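Local coordinates for protein alpha,alpha-trehalose-phosphate synthase (UDP-forming) (Burkholderia xenovorans, PDB 5V0T) that belongs to glycosyltransferase family 20 of the GT-B clan and is a two-domain enzyme that here holds uridine-5'-diphosphate and 6-O-phosphono-alpha-D-glucopyranose, at residues Ala39-Gly44 against Pro243-Glu248; Glu248-Gly253 against Leu362-His367; Val381-Val386 against Val447-Asn452; Ser387-Glu392 against Ala440-Met445. All blocks are in the same frame, centred on the assembly; numbering follows the deposited sequence.

Contact 1 (Ala39-Gly44 against Pro243-Glu248); sequences ALKETG and PDEIAE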
loop_
_atom_site.group_PDB
_atom_site.type_symbol
_atom_site.label_atom_id
_atom_site.label_comp_id
_atom_site.label_asym_id
_atom_site.label_seq_id
_atom_site.Cartn_x
_atom_site.Cartn_y
_atom_site.Cartn_z
ATOM N N ALA A 39 3.921 -8.550 10.745
ATOM C CA ALA A 39 5.245 -9.178 10.742
ATOM C C ALA A 39 5.926 -9.062 12.101
ATOM O O ALA A 39 6.483 -10.044 12.613
ATOM C CB ALA A 39 6.127 -8.538 9.654
ATOM N N LEU A 40 5.869 -7.875 12.707
ATOM C CA LEU A 40 6.651 -7.587 13.904
ATOM C C LEU A 40 6.092 -8.256 15.150
ATOM O O LEU A 40 6.869 -8.652 16.027
ATOM C CB LEU A 40 6.729 -6.075 14.115
ATOM C CG LEU A 40 7.707 -5.528 15.152
ATOM C CD1 LEU A 40 9.130 -5.933 14.838
ATOM C CD2 LEU A 40 7.589 -4.018 15.212
ATOM N N LYS A 41 4.763 -8.384 15.262
ATOM C CA LYS A 41 4.184 -8.936 16.478
ATOM C C LYS A 41 4.613 -10.375 16.710
ATOM O O LYS A 41 4.556 -10.847 17.845
ATOM C CB LYS A 41 2.653 -8.850 16.434
ATOM C CG LYS A 41 1.998 -9.839 15.474
ATOM C CD LYS A 41 0.527 -9.500 15.197
ATOM C CE LYS A 41 -0.090 -10.486 14.198
ATOM N NZ LYS A 41 -1.467 -10.086 13.773
ATOM N N GLU A 42 5.038 -11.083 15.660
ATOM C CA GLU A 42 5.408 -12.484 15.823
ATOM C C GLU A 42 6.812 -12.611 16.401
ATOM O O GLU A 42 7.038 -13.383 17.336
ATOM C CB GLU A 42 5.297 -13.210 14.482
ATOM C CG GLU A 42 5.358 -14.727 14.595
ATOM C CD GLU A 42 5.095 -15.432 13.266
ATOM O OE1 GLU A 42 5.325 -14.820 12.207
ATOM O OE2 GLU A 42 4.659 -16.600 13.280
ATOM N N THR A 43 7.762 -11.843 15.870
ATOM C CA THR A 43 9.125 -11.891 16.378
ATOM C C THR A 43 9.318 -10.997 17.593
ATOM O O THR A 43 10.183 -11.280 18.420
ATOM C CB THR A 43 10.124 -11.460 15.297
ATOM O OG1 THR A 43 9.884 -10.090 14.959
ATOM C CG2 THR A 43 9.971 -12.305 14.047
ATOM N N GLY A 44 8.555 -9.915 17.712
ATOM C CA GLY A 44 8.874 -8.874 18.664
ATOM C C GLY A 44 9.996 -7.997 18.128
ATOM O O GLY A 44 10.604 -8.274 17.097
ATOM N N PRO A 243 -3.946 -15.015 5.574
ATOM C CA PRO A 243 -5.266 -15.214 4.949
ATOM C C PRO A 243 -6.255 -15.977 5.819
ATOM O O PRO A 243 -7.443 -15.635 5.836
ATOM C CB PRO A 243 -4.927 -15.972 3.658
ATOM C CG PRO A 243 -3.601 -16.626 3.933
ATOM C CD PRO A 243 -2.862 -15.660 4.815
ATOM N N ASP A 244 -5.813 -17.001 6.546
ATOM C CA ASP A 244 -6.760 -17.759 7.369
ATOM C C ASP A 244 -7.182 -16.962 8.598
ATOM O O ASP A 244 -8.305 -17.131 9.094
ATOM C CB ASP A 244 -6.158 -19.113 7.734
ATOM C CG ASP A 244 -6.031 -20.028 6.515
ATOM O OD1 ASP A 244 -6.971 -20.065 5.682
ATOM O OD2 ASP A 244 -4.987 -20.682 6.362
ATOM N N GLU A 245 -6.324 -16.045 9.054
ATOM C CA GLU A 245 -6.688 -15.123 10.124
ATOM C C GLU A 245 -7.755 -14.137 9.658
ATOM O O GLU A 245 -8.692 -13.829 10.402
ATOM C CB GLU A 245 -5.429 -14.399 10.607
ATOM C CG GLU A 245 -5.594 -13.448 11.786
ATOM C CD GLU A 245 -4.251 -13.111 12.455
ATOM O OE1 GLU A 245 -3.297 -13.910 12.331
ATOM O OE2 GLU A 245 -4.144 -12.048 13.105
ATOM N N ILE A 246 -7.642 -13.647 8.423
ATOM C CA ILE A 246 -8.652 -12.735 7.893
ATOM C C ILE A 246 -9.974 -13.462 7.698
ATOM O O ILE A 246 -11.049 -12.892 7.915
ATOM C CB ILE A 246 -8.163 -12.101 6.579
ATOM C CG1 ILE A 246 -6.981 -11.154 6.832
ATOM C CG2 ILE A 246 -9.300 -11.381 5.857
ATOM C CD1 ILE A 246 -6.178 -10.909 5.570
ATOM N N ALA A 247 -9.915 -14.718 7.261
ATOM C CA ALA A 247 -11.130 -15.503 7.063
ATOM C C ALA A 247 -11.892 -15.679 8.372
ATOM O O ALA A 247 -13.111 -15.482 8.429
ATOM C CB ALA A 247 -10.777 -16.867 6.456
ATOM N N GLU A 248 -11.188 -16.069 9.435
ATOM C CA GLU A 248 -11.839 -16.237 10.726
ATOM C C GLU A 248 -12.429 -14.918 11.219
ATOM O O GLU A 248 -13.542 -14.886 11.758
ATOM C CB GLU A 248 -10.844 -16.813 11.735
#
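Lys41 and Glu245 reach for each other from opposite directions and meet at their charged ends alone, in a weak salt bridge with Lys41 NZ 3.4 Å from Glu245 OE2. Long side chains suit the task, since the two helices stand well apart. CG of Glu245 lies anti to the backbone N (chi1 -176°) and the chain beyond it is extended, which carries the carboxylate out toward the lysine. Lys41 NZ is shared with Asp38 of its own helix, its stronger partner. The contact thus spans the surface between the two halves of the GT-B fold, from helix 31-43 to helix 243-252. Behind this sparse bridge each helix packs into its own half. Leu40 turns inward onto Leu12 and Ile14 of strand 12-16, whereas Pro243 and Ile246 are buried, the proline against Leu449 and the isoleucine against Glu384 and Ser387. On the outer side Asp244, an exposed residue, forms a salt bridge with Arg450.

Contact 2 (Glu248-Gly253 against Leu362-His367); sequences ELAKAG and LFRTAH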
loop_
_atom_site.group_PDB
_atom_site.type_symbol
_atom_site.label_atom_id
_atom_site.label_comp_id
_atom_site.label_asym_id
_atom_site.label_seq_id
_atom_site.Cartn_x
_atom_site.Cartn_y
_atom_site.Cartn_z
ATOM N N GLU A 248 -11.188 -16.069 9.435
ATOM C CA GLU A 248 -11.839 -16.237 10.726
ATOM C C GLU A 248 -12.429 -14.918 11.219
ATOM O O GLU A 248 -13.542 -14.886 11.758
ATOM C CB GLU A 248 -10.844 -16.813 11.735
ATOM N N LEU A 249 -11.705 -13.816 11.027
ATOM C CA LEU A 249 -12.220 -12.501 11.398
ATOM C C LEU A 249 -13.479 -12.153 10.610
ATOM O O LEU A 249 -14.452 -11.636 11.171
ATOM C CB LEU A 249 -11.134 -11.449 11.163
ATOM C CG LEU A 249 -11.213 -10.089 11.853
ATOM C CD1 LEU A 249 -11.423 -10.226 13.378
ATOM C CD2 LEU A 249 -9.948 -9.310 11.541
ATOM N N ALA A 250 -13.471 -12.406 9.301
ATOM C CA ALA A 250 -14.645 -12.124 8.481
ATOM C C ALA A 250 -15.818 -12.996 8.896
ATOM O O ALA A 250 -16.970 -12.543 8.927
ATOM C CB ALA A 250 -14.319 -12.358 7.008
ATOM N N LYS A 251 -15.548 -14.261 9.196
ATOM C CA LYS A 251 -16.625 -15.143 9.634
ATOM C C LYS A 251 -17.169 -14.718 10.993
ATOM O O LYS A 251 -18.383 -14.738 11.213
ATOM C CB LYS A 251 -16.137 -16.585 9.674
ATOM C CG LYS A 251 -17.200 -17.578 10.163
ATOM C CD LYS A 251 -16.660 -18.990 10.184
ATOM C CE LYS A 251 -17.719 -19.981 10.656
ATOM N NZ LYS A 251 -17.566 -21.291 9.974
ATOM N N ALA A 252 -16.289 -14.309 11.907
ATOM C CA ALA A 252 -16.727 -13.927 13.245
ATOM C C ALA A 252 -17.670 -12.732 13.229
ATOM O O ALA A 252 -18.416 -12.537 14.192
ATOM C CB ALA A 252 -15.516 -13.619 14.126
ATOM N N GLY A 253 -17.657 -11.933 12.168
ATOM C CA GLY A 253 -18.568 -10.814 12.065
ATOM C C GLY A 253 -19.839 -11.084 11.293
ATOM O O GLY A 253 -20.593 -10.143 11.027
ATOM N N LEU A 362 -17.534 -7.307 6.100
ATOM C CA LEU A 362 -18.285 -6.815 4.943
ATOM C C LEU A 362 -17.762 -7.407 3.639
ATOM O O LEU A 362 -18.550 -7.728 2.739
ATOM C CB LEU A 362 -18.229 -5.286 4.889
ATOM C CG LEU A 362 -18.960 -4.574 6.037
ATOM C CD1 LEU A 362 -18.691 -3.085 6.000
ATOM C CD2 LEU A 362 -20.448 -4.846 5.954
ATOM N N PHE A 363 -16.441 -7.560 3.516
ATOM C CA PHE A 363 -15.874 -8.194 2.325
ATOM C C PHE A 363 -16.553 -9.529 2.046
ATOM O O PHE A 363 -16.845 -9.863 0.892
ATOM C CB PHE A 363 -14.364 -8.417 2.500
ATOM C CG PHE A 363 -13.501 -7.179 2.304
ATOM C CD1 PHE A 363 -13.898 -6.142 1.489
ATOM C CD2 PHE A 363 -12.258 -7.094 2.938
ATOM C CE1 PHE A 363 -13.080 -5.020 1.311
ATOM C CE2 PHE A 363 -11.430 -5.977 2.771
ATOM C CZ PHE A 363 -11.843 -4.940 1.956
ATOM N N ARG A 364 -16.811 -10.307 3.102
ATOM C CA ARG A 364 -17.406 -11.634 2.971
ATOM C C ARG A 364 -18.831 -11.586 2.418
ATOM O O ARG A 364 -19.304 -12.590 1.877
ATOM C CB ARG A 364 -17.381 -12.339 4.340
ATOM C CG ARG A 364 -17.754 -13.841 4.377
ATOM C CD ARG A 364 -17.450 -14.398 5.772
ATOM N NE ARG A 364 -17.649 -15.846 5.927
ATOM C CZ ARG A 364 -16.676 -16.755 5.835
ATOM N NH1 ARG A 364 -15.421 -16.384 5.560
ATOM N NH2 ARG A 364 -16.957 -18.041 6.005
ATOM N N THR A 365 -19.521 -10.451 2.525
ATOM C CA THR A 365 -20.859 -10.325 1.961
ATOM C C THR A 365 -20.876 -9.741 0.551
ATOM O O THR A 365 -21.950 -9.650 -0.041
ATOM C CB THR A 365 -21.741 -9.441 2.853
ATOM O OG1 THR A 365 -21.432 -8.069 2.594
ATOM C CG2 THR A 365 -21.490 -9.727 4.322
ATOM N N ALA A 366 -19.732 -9.325 0.010
ATOM C CA ALA A 366 -19.679 -8.614 -1.263
ATOM C C ALA A 366 -19.464 -9.591 -2.417
ATOM O O ALA A 366 -18.456 -10.307 -2.455
ATOM C CB ALA A 366 -18.562 -7.567 -1.236
ATOM N N HIS A 367 -20.406 -9.597 -3.368
ATOM C CA HIS A 367 -20.297 -10.461 -4.544
ATOM C C HIS A 367 -19.084 -10.118 -5.393
ATOM O O HIS A 367 -18.538 -10.991 -6.085
ATOM C CB HIS A 367 -21.567 -10.336 -5.387
ATOM C CG HIS A 367 -22.798 -10.700 -4.636
ATOM N ND1 HIS A 367 -23.401 -9.840 -3.744
ATOM C CD2 HIS A 367 -23.508 -11.852 -4.596
ATOM C CE1 HIS A 367 -24.438 -10.446 -3.193
ATOM N NE2 HIS A 367 -24.525 -11.665 -3.694
#
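The backbones approach most closely at Ala250 and Arg364, whose CA atoms are 6.2 Å apart, where the last turns of helix 243-252 pass the chain that follows from helix 356-363. The setting is the Rossmann-like half of the GT-B fold built on the six-stranded parallel sheet, in which helix 356-363 leads into strand 368-371. Alanine suits this close approach because its methyl group lets the chains draw near: Ala250 CB lies 3.9 Å from Arg364 CD, and the same CD approaches Ala250 O at 3.7 Å. Arg364 then continues along the neighbouring helix, extended from CG to NE, a chi1 of -170° having turned it away from its own backbone N. This brings the guanidinium beside Lys251, whose CB sits over the centre of one face, 3.9 Å from Arg364 CZ. The two side chains run the same way, yet the charged ends stay separate, Lys251 NZ being 5.2 Å from Arg364 NH2. The arginine head is hydrogen-bonded through NH1 to Ala388 O, with a long, weak ion pair from NH2 to Asp390 OD1. Arg364 itself sits inside the type I beta turn from Phe363 to Ala366, by which the chain leaves for the strand. Just before the turn, Leu362 O receives two hydrogen bonds from Thr365, one from the backbone N and one from OG1 at 2.9 Å, the hydroxyl lying in the carbonyl plane on a lone pair.

Contact 3 (Val381-Val386 against Val447-Asn452); sequences VAKEYV and VQLREN. With UDP (uridine-5'-diphosphate), chain I.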
loop_
_atom_site.group_PDB
_atom_site.type_symbol
_atom_site.label_atom_id
_atom_site.label_comp_id
_atom_site.label_asym_id
_atom_site.label_seq_id
_atom_site.Cartn_x
_atom_site.Cartn_y
_atom_site.Cartn_z
ATOM N N VAL A 381 -5.777 -4.689 0.276
ATOM C CA VAL A 381 -7.226 -4.852 0.242
ATOM C C VAL A 381 -7.609 -5.987 -0.699
ATOM O O VAL A 381 -8.511 -6.773 -0.407
ATOM C CB VAL A 381 -7.910 -3.526 -0.143
ATOM C CG1 VAL A 381 -9.314 -3.776 -0.771
ATOM C CG2 VAL A 381 -8.010 -2.592 1.092
ATOM N N ALA A 382 -6.915 -6.107 -1.828
ATOM C CA ALA A 382 -7.198 -7.217 -2.740
ATOM C C ALA A 382 -6.981 -8.563 -2.053
ATOM O O ALA A 382 -7.788 -9.489 -2.211
ATOM C CB ALA A 382 -6.322 -7.111 -3.996
ATOM N N LYS A 383 -5.873 -8.699 -1.308
ATOM C CA LYS A 383 -5.580 -9.961 -0.640
ATOM C C LYS A 383 -6.549 -10.209 0.509
ATOM O O LYS A 383 -6.963 -11.352 0.745
ATOM C CB LYS A 383 -4.129 -9.979 -0.149
ATOM C CG LYS A 383 -3.126 -9.894 -1.309
ATOM C CD LYS A 383 -1.693 -10.150 -0.862
ATOM C CE LYS A 383 -0.758 -10.242 -2.065
ATOM N NZ LYS A 383 0.627 -10.589 -1.631
ATOM N N GLU A 384 -6.930 -9.141 1.219
ATOM C CA GLU A 384 -7.917 -9.241 2.290
ATOM C C GLU A 384 -9.299 -9.609 1.758
ATOM O O GLU A 384 -10.011 -10.410 2.381
ATOM C CB GLU A 384 -7.971 -7.920 3.065
ATOM C CG GLU A 384 -6.674 -7.618 3.849
ATOM C CD GLU A 384 -6.617 -6.187 4.395
ATOM O OE1 GLU A 384 -5.616 -5.845 5.051
ATOM O OE2 GLU A 384 -7.561 -5.404 4.166
ATOM N N TYR A 385 -9.719 -9.010 0.636
ATOM C CA TYR A 385 -11.019 -9.358 0.064
ATOM C C TYR A 385 -11.094 -10.852 -0.240
ATOM O O TYR A 385 -12.058 -11.529 0.134
ATOM C CB TYR A 385 -11.318 -8.540 -1.208
ATOM C CG TYR A 385 -12.562 -9.045 -1.893
ATOM C CD1 TYR A 385 -13.823 -8.648 -1.461
ATOM C CD2 TYR A 385 -12.483 -9.983 -2.931
ATOM C CE1 TYR A 385 -14.990 -9.163 -2.050
ATOM C CE2 TYR A 385 -13.645 -10.506 -3.519
ATOM C CZ TYR A 385 -14.887 -10.079 -3.080
ATOM O OH TYR A 385 -16.034 -10.579 -3.662
ATOM N N VAL A 386 -10.075 -11.390 -0.907
ATOM C CA VAL A 386 -10.093 -12.810 -1.230
ATOM C C VAL A 386 -10.105 -13.648 0.044
ATOM O O VAL A 386 -10.856 -14.625 0.157
ATOM C CB VAL A 386 -8.895 -13.162 -2.127
ATOM C CG1 VAL A 386 -8.756 -14.672 -2.232
ATOM C CG2 VAL A 386 -9.053 -12.514 -3.509
ATOM N N VAL A 447 -4.432 -20.738 -1.851
ATOM C CA VAL A 447 -3.165 -21.466 -1.834
ATOM C C VAL A 447 -1.998 -20.491 -1.959
ATOM O O VAL A 447 -1.040 -20.537 -1.177
ATOM C CB VAL A 447 -3.142 -22.530 -2.943
ATOM C CG1 VAL A 447 -1.760 -23.156 -3.057
ATOM C CG2 VAL A 447 -4.194 -23.599 -2.652
ATOM N N GLN A 448 -2.080 -19.570 -2.929
ATOM C CA GLN A 448 -1.016 -18.588 -3.126
ATOM C C GLN A 448 -0.819 -17.739 -1.877
ATOM O O GLN A 448 0.306 -17.573 -1.392
ATOM C CB GLN A 448 -1.344 -17.704 -4.334
ATOM C CG GLN A 448 -0.174 -16.885 -4.885
ATOM C CD GLN A 448 0.319 -15.788 -3.939
ATOM O OE1 GLN A 448 -0.482 -15.090 -3.305
ATOM N NE2 GLN A 448 1.645 -15.634 -3.842
ATOM N N LEU A 449 -1.912 -17.181 -1.350
ATOM C CA LEU A 449 -1.834 -16.319 -0.177
ATOM C C LEU A 449 -1.307 -17.061 1.044
ATOM O O LEU A 449 -0.608 -16.466 1.869
ATOM C CB LEU A 449 -3.214 -15.735 0.127
ATOM C CG LEU A 449 -3.809 -14.851 -0.960
ATOM C CD1 LEU A 449 -5.265 -14.558 -0.667
ATOM C CD2 LEU A 449 -3.005 -13.565 -1.075
ATOM N N ARG A 450 -1.643 -18.350 1.185
ATOM C CA ARG A 450 -1.171 -19.126 2.331
ATOM C C ARG A 450 0.316 -19.428 2.234
ATOM O O ARG A 450 1.039 -19.336 3.232
ATOM C CB ARG A 450 -1.942 -20.440 2.446
ATOM C CG ARG A 450 -3.262 -20.308 3.135
ATOM C CD ARG A 450 -3.866 -21.657 3.430
ATOM N NE ARG A 450 -5.288 -21.495 3.680
ATOM C CZ ARG A 450 -6.222 -21.820 2.804
ATOM N NH1 ARG A 450 -5.871 -22.354 1.642
ATOM N NH2 ARG A 450 -7.501 -21.632 3.096
ATOM N N GLU A 451 0.786 -19.818 1.050
ATOM C CA GLU A 451 2.193 -20.165 0.904
ATOM C C GLU A 451 3.082 -18.935 0.941
ATOM O O GLU A 451 4.275 -19.052 1.232
ATOM C CB GLU A 451 2.420 -20.939 -0.397
ATOM C CG GLU A 451 1.658 -22.263 -0.473
ATOM C CD GLU A 451 2.011 -23.096 -1.706
ATOM O OE1 GLU A 451 1.617 -24.283 -1.745
ATOM O OE2 GLU A 451 2.672 -22.566 -2.631
ATOM N N ASN A 452 2.526 -17.763 0.669
ATOM C CA ASN A 452 3.312 -16.541 0.595
ATOM C C ASN A 452 2.744 -15.499 1.548
ATOM O O ASN A 452 2.442 -14.368 1.154
ATOM C CB ASN A 452 3.349 -16.049 -0.852
ATOM C CG ASN A 452 3.909 -17.115 -1.798
ATOM O OD1 ASN A 452 5.125 -17.290 -1.902
ATOM N ND2 ASN A 452 3.019 -17.855 -2.456
HETATM N N1 UDP I . -7.895 -0.083 5.954
HETATM C C2 UDP I . -8.433 0.038 7.225
HETATM N N3 UDP I . -9.493 0.892 7.329
HETATM C C4 UDP I . -10.068 1.623 6.313
HETATM C C5 UDP I . -9.461 1.443 5.020
HETATM C C6 UDP I . -8.424 0.603 4.884
HETATM O O2 UDP I . -7.993 -0.559 8.192
HETATM O O4 UDP I . -11.032 2.355 6.566
HETATM C "C1'" UDP I . -6.760 -0.996 5.786
HETATM C "C2'" UDP I . -7.043 -2.151 4.828
HETATM O "O2'" UDP I . -7.684 -3.207 5.523
HETATM C "C3'" UDP I . -5.625 -2.506 4.376
HETATM C "C4'" UDP I . -4.931 -1.139 4.343
HETATM O "O4'" UDP I . -5.693 -0.276 5.216
HETATM O "O3'" UDP I . -4.949 -3.359 5.295
HETATM C "C5'" UDP I . -4.812 -0.506 2.983
HETATM O "O5'" UDP I . -3.653 -1.077 2.345
HETATM P PA UDP I . -3.530 -1.147 0.769
HETATM O O1A UDP I . -4.806 -1.672 0.144
HETATM O O2A UDP I . -2.297 -1.915 0.468
HETATM O O3A UDP I . -3.388 0.353 0.291
HETATM P PB UDP I . -2.647 1.642 0.839
HETATM O O1B UDP I . -1.399 1.082 1.527
HETATM O O2B UDP I . -2.240 2.375 -0.457
HETATM O O3B UDP I . -3.522 2.440 1.732
HETATM O O HOH W 1 0.519 -13.244 -0.723
#
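Leu449 packs both methyl groups against helix 380-388. Its CD2 lies beside the aliphatic stem of Lys383, 3.7 Å from CD, while CD1 meets Val386 CG1 at 3.8 Å. A branched leucine suits this place because it can serve two neighbours one helical turn apart. With CG anti to the carbonyl carbon (chi1 -63°) and an extended chain beyond, Lys383 slides its methylenes past the leucine and delivers its amine to polar company: NZ donates to a water 2.8 Å away, which also lies 2.9 Å from Asn452 O just past helix 435-451. The buried charge is further met by Ile239 O and by Glu408. Asn452 turns back so that its ND2 bonds Gln448 O at 2.9 Å. The other side of helix 380-388 forms part of the nucleotide site of this GT-B enzyme. Glu384 grips the ribose with both carboxylate oxygens, OE1 taking O3' of uridine-5'-diphosphate and OE2 taking O2', each at 2.6 Å. In the first turn Val381 N donates to phosphate oxygen O1A at 3.2 Å, beside Leu380 N, so the positive end of the helix dipole probably steadies the diphosphate. Second-shell support comes from Arg356, salt-bridged to Glu384 OE1, and from Phe363, which packs against both Val381 and Glu384.

Contact 4 (Ser387-Glu392 against Ala440-Met445); sequences SAQDPE and ARHRDM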
loop_
_atom_site.group_PDB
_atom_site.type_symbol
_atom_site.label_atom_id
_atom_site.label_comp_id
_atom_site.label_asym_id
_atom_site.label_seq_id
_atom_site.Cartn_x
_atom_site.Cartn_y
_atom_site.Cartn_z
ATOM N N SER A 387 -9.263 -13.281 1.015
ATOM C CA SER A 387 -9.137 -14.042 2.259
ATOM C C SER A 387 -10.439 -14.076 3.051
ATOM O O SER A 387 -10.696 -15.042 3.772
ATOM C CB SER A 387 -8.032 -13.433 3.128
ATOM O OG SER A 387 -6.756 -13.556 2.524
ATOM N N ALA A 388 -11.256 -13.023 2.951
ATOM C CA ALA A 388 -12.475 -12.945 3.750
ATOM C C ALA A 388 -13.578 -13.872 3.246
ATOM O O ALA A 388 -14.533 -14.136 3.990
ATOM C CB ALA A 388 -12.992 -11.498 3.761
ATOM N N GLN A 389 -13.478 -14.357 2.006
ATOM C CA GLN A 389 -14.606 -15.013 1.360
ATOM C C GLN A 389 -14.976 -16.321 2.047
ATOM O O GLN A 389 -14.132 -17.032 2.603
ATOM C CB GLN A 389 -14.308 -15.281 -0.122
ATOM C CG GLN A 389 -14.164 -13.998 -0.936
ATOM C CD GLN A 389 -15.335 -13.064 -0.705
ATOM O OE1 GLN A 389 -16.485 -13.411 -1.001
ATOM N NE2 GLN A 389 -15.058 -11.885 -0.139
ATOM N N ASP A 390 -16.265 -16.622 2.013
ATOM C CA ASP A 390 -16.743 -17.944 2.405
ATOM C C ASP A 390 -16.426 -18.913 1.274
ATOM O O ASP A 390 -16.941 -18.738 0.167
ATOM C CB ASP A 390 -18.241 -17.885 2.676
ATOM C CG ASP A 390 -18.854 -19.238 3.037
ATOM O OD1 ASP A 390 -18.155 -20.278 3.074
ATOM O OD2 ASP A 390 -20.077 -19.242 3.291
ATOM N N PRO A 391 -15.582 -19.925 1.490
ATOM C CA PRO A 391 -15.246 -20.832 0.379
ATOM C C PRO A 391 -16.458 -21.555 -0.193
ATOM O O PRO A 391 -16.432 -21.953 -1.364
ATOM C CB PRO A 391 -14.243 -21.810 1.010
ATOM C CG PRO A 391 -14.486 -21.713 2.493
ATOM C CD PRO A 391 -14.869 -20.278 2.729
ATOM N N GLU A 392 -17.525 -21.719 0.586
ATOM C CA GLU A 392 -18.751 -22.312 0.065
ATOM C C GLU A 392 -19.460 -21.408 -0.941
ATOM O O GLU A 392 -20.213 -21.912 -1.780
ATOM C CB GLU A 392 -19.695 -22.650 1.218
ATOM C CG GLU A 392 -19.212 -23.797 2.061
ATOM C CD GLU A 392 -19.109 -25.068 1.256
ATOM O OE1 GLU A 392 -20.157 -25.531 0.755
ATOM O OE2 GLU A 392 -17.982 -25.591 1.106
ATOM N N ALA A 440 -13.221 -22.269 -7.774
ATOM C CA ALA A 440 -11.908 -22.621 -8.311
ATOM C C ALA A 440 -10.935 -21.445 -8.225
ATOM O O ALA A 440 -9.781 -21.618 -7.814
ATOM C CB ALA A 440 -12.046 -23.106 -9.760
ATOM N N ARG A 441 -11.389 -20.240 -8.573
ATOM C CA ARG A 441 -10.505 -19.075 -8.504
ATOM C C ARG A 441 -10.121 -18.769 -7.063
ATOM O O ARG A 441 -8.952 -18.508 -6.762
ATOM C CB ARG A 441 -11.177 -17.853 -9.144
ATOM C CG ARG A 441 -11.359 -17.947 -10.657
ATOM C CD ARG A 441 -12.336 -16.870 -11.152
ATOM N NE ARG A 441 -12.403 -16.822 -12.613
ATOM C CZ ARG A 441 -11.592 -16.098 -13.384
ATOM N NH1 ARG A 441 -10.650 -15.344 -12.842
ATOM N NH2 ARG A 441 -11.726 -16.131 -14.704
ATOM N N HIS A 442 -11.103 -18.792 -6.157
ATOM C CA HIS A 442 -10.824 -18.529 -4.752
ATOM C C HIS A 442 -9.858 -19.557 -4.178
ATOM O O HIS A 442 -8.929 -19.204 -3.440
ATOM C CB HIS A 442 -12.128 -18.525 -3.959
ATOM C CG HIS A 442 -11.936 -18.292 -2.495
ATOM N ND1 HIS A 442 -12.108 -19.288 -1.558
ATOM C CD2 HIS A 442 -11.590 -17.179 -1.806
ATOM C CE1 HIS A 442 -11.878 -18.797 -0.353
ATOM N NE2 HIS A 442 -11.563 -17.520 -0.476
ATOM N N ARG A 443 -10.063 -20.832 -4.510
ATOM C CA ARG A 443 -9.188 -21.886 -4.013
ATOM C C ARG A 443 -7.745 -21.642 -4.438
ATOM O O ARG A 443 -6.824 -21.677 -3.613
ATOM C CB ARG A 443 -9.686 -23.241 -4.516
ATOM C CG ARG A 443 -9.393 -24.409 -3.616
ATOM C CD ARG A 443 -10.488 -25.463 -3.778
ATOM N NE ARG A 443 -10.883 -25.632 -5.175
ATOM C CZ ARG A 443 -12.139 -25.790 -5.585
ATOM N NH1 ARG A 443 -13.136 -25.791 -4.704
ATOM N NH2 ARG A 443 -12.399 -25.937 -6.877
ATOM N N ASP A 444 -7.528 -21.379 -5.726
ATOM C CA ASP A 444 -6.170 -21.133 -6.205
ATOM C C ASP A 444 -5.542 -19.942 -5.497
ATOM O O ASP A 444 -4.367 -19.983 -5.121
ATOM C CB ASP A 444 -6.165 -20.895 -7.717
ATOM C CG ASP A 444 -6.708 -22.077 -8.499
ATOM O OD1 ASP A 444 -6.697 -23.211 -7.964
ATOM O OD2 ASP A 444 -7.140 -21.865 -9.654
ATOM N N MET A 445 -6.303 -18.868 -5.305
ATOM C CA MET A 445 -5.708 -17.693 -4.686
ATOM C C MET A 445 -5.385 -17.941 -3.219
ATOM O O MET A 445 -4.361 -17.463 -2.721
ATOM C CB MET A 445 -6.627 -16.490 -4.857
ATOM C CG MET A 445 -6.680 -16.016 -6.302
ATOM S SD MET A 445 -7.542 -14.456 -6.516
ATOM C CE MET A 445 -9.249 -14.952 -6.331
HETATM O O HOH W 2 -11.399 -17.361 2.461
HETATM O O HOH W 3 -13.576 -21.637 -2.646
#
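Where helix 380-388 ends in the Rossmann-like C-terminal half, the departing loop folds against helix 435-451, and His442 of that helix fills the join. The first torsion (179°) swings the imidazole away from the backbone N toward the loop. Gln389 CB touches His442 NE2 at 3.6 Å, and Pro391 CA comes within 4.0 Å of His442 ND1, so apolar carbons meet both nitrogen-bearing parts of the ring. One water, at the ring edge and in its plane, lies 2.9 Å from His442 NE2 and donates to Ser387 O and Gln389 O. A second links His442 ND1, 3.0 Å away, to Pro391 O. Gln389 directs its amide elsewhere, OE1 accepting from Gly395 N. Next in the loop, Asp390 OD1 takes Glu392 N at 2.9 Å in an Asx turn around the proline, whose rigid ring suits a bend. Histidine thus offers a polar atom at two places on one flat ring, and the waters, with a weak bond from NE2 to Val386 O, probably limit its rotation while bonding carbonyls of the helix end and loop.

In the fold
From the N terminus, helix 31-43 belongs to the half built on the mixed sheet, and contact 1 closes the first and longest loop, 198 residues, by touching the start of helix 243-252 across the interdomain surface. Contact 2 follows in series from the shared Glu248 and closes a loop of 108 residues that takes in three strands of the parallel sheet. Contact 3 opens afterwards, and contact 4 nests within its loop, both joining helix 380-388 and its exit to helix 435-451. Helix 380-388 is shared by contacts 3 and 4 and is also touched by the second segment of contact 1 and by contact 2, where Tyr385 OH meets Ala366 O.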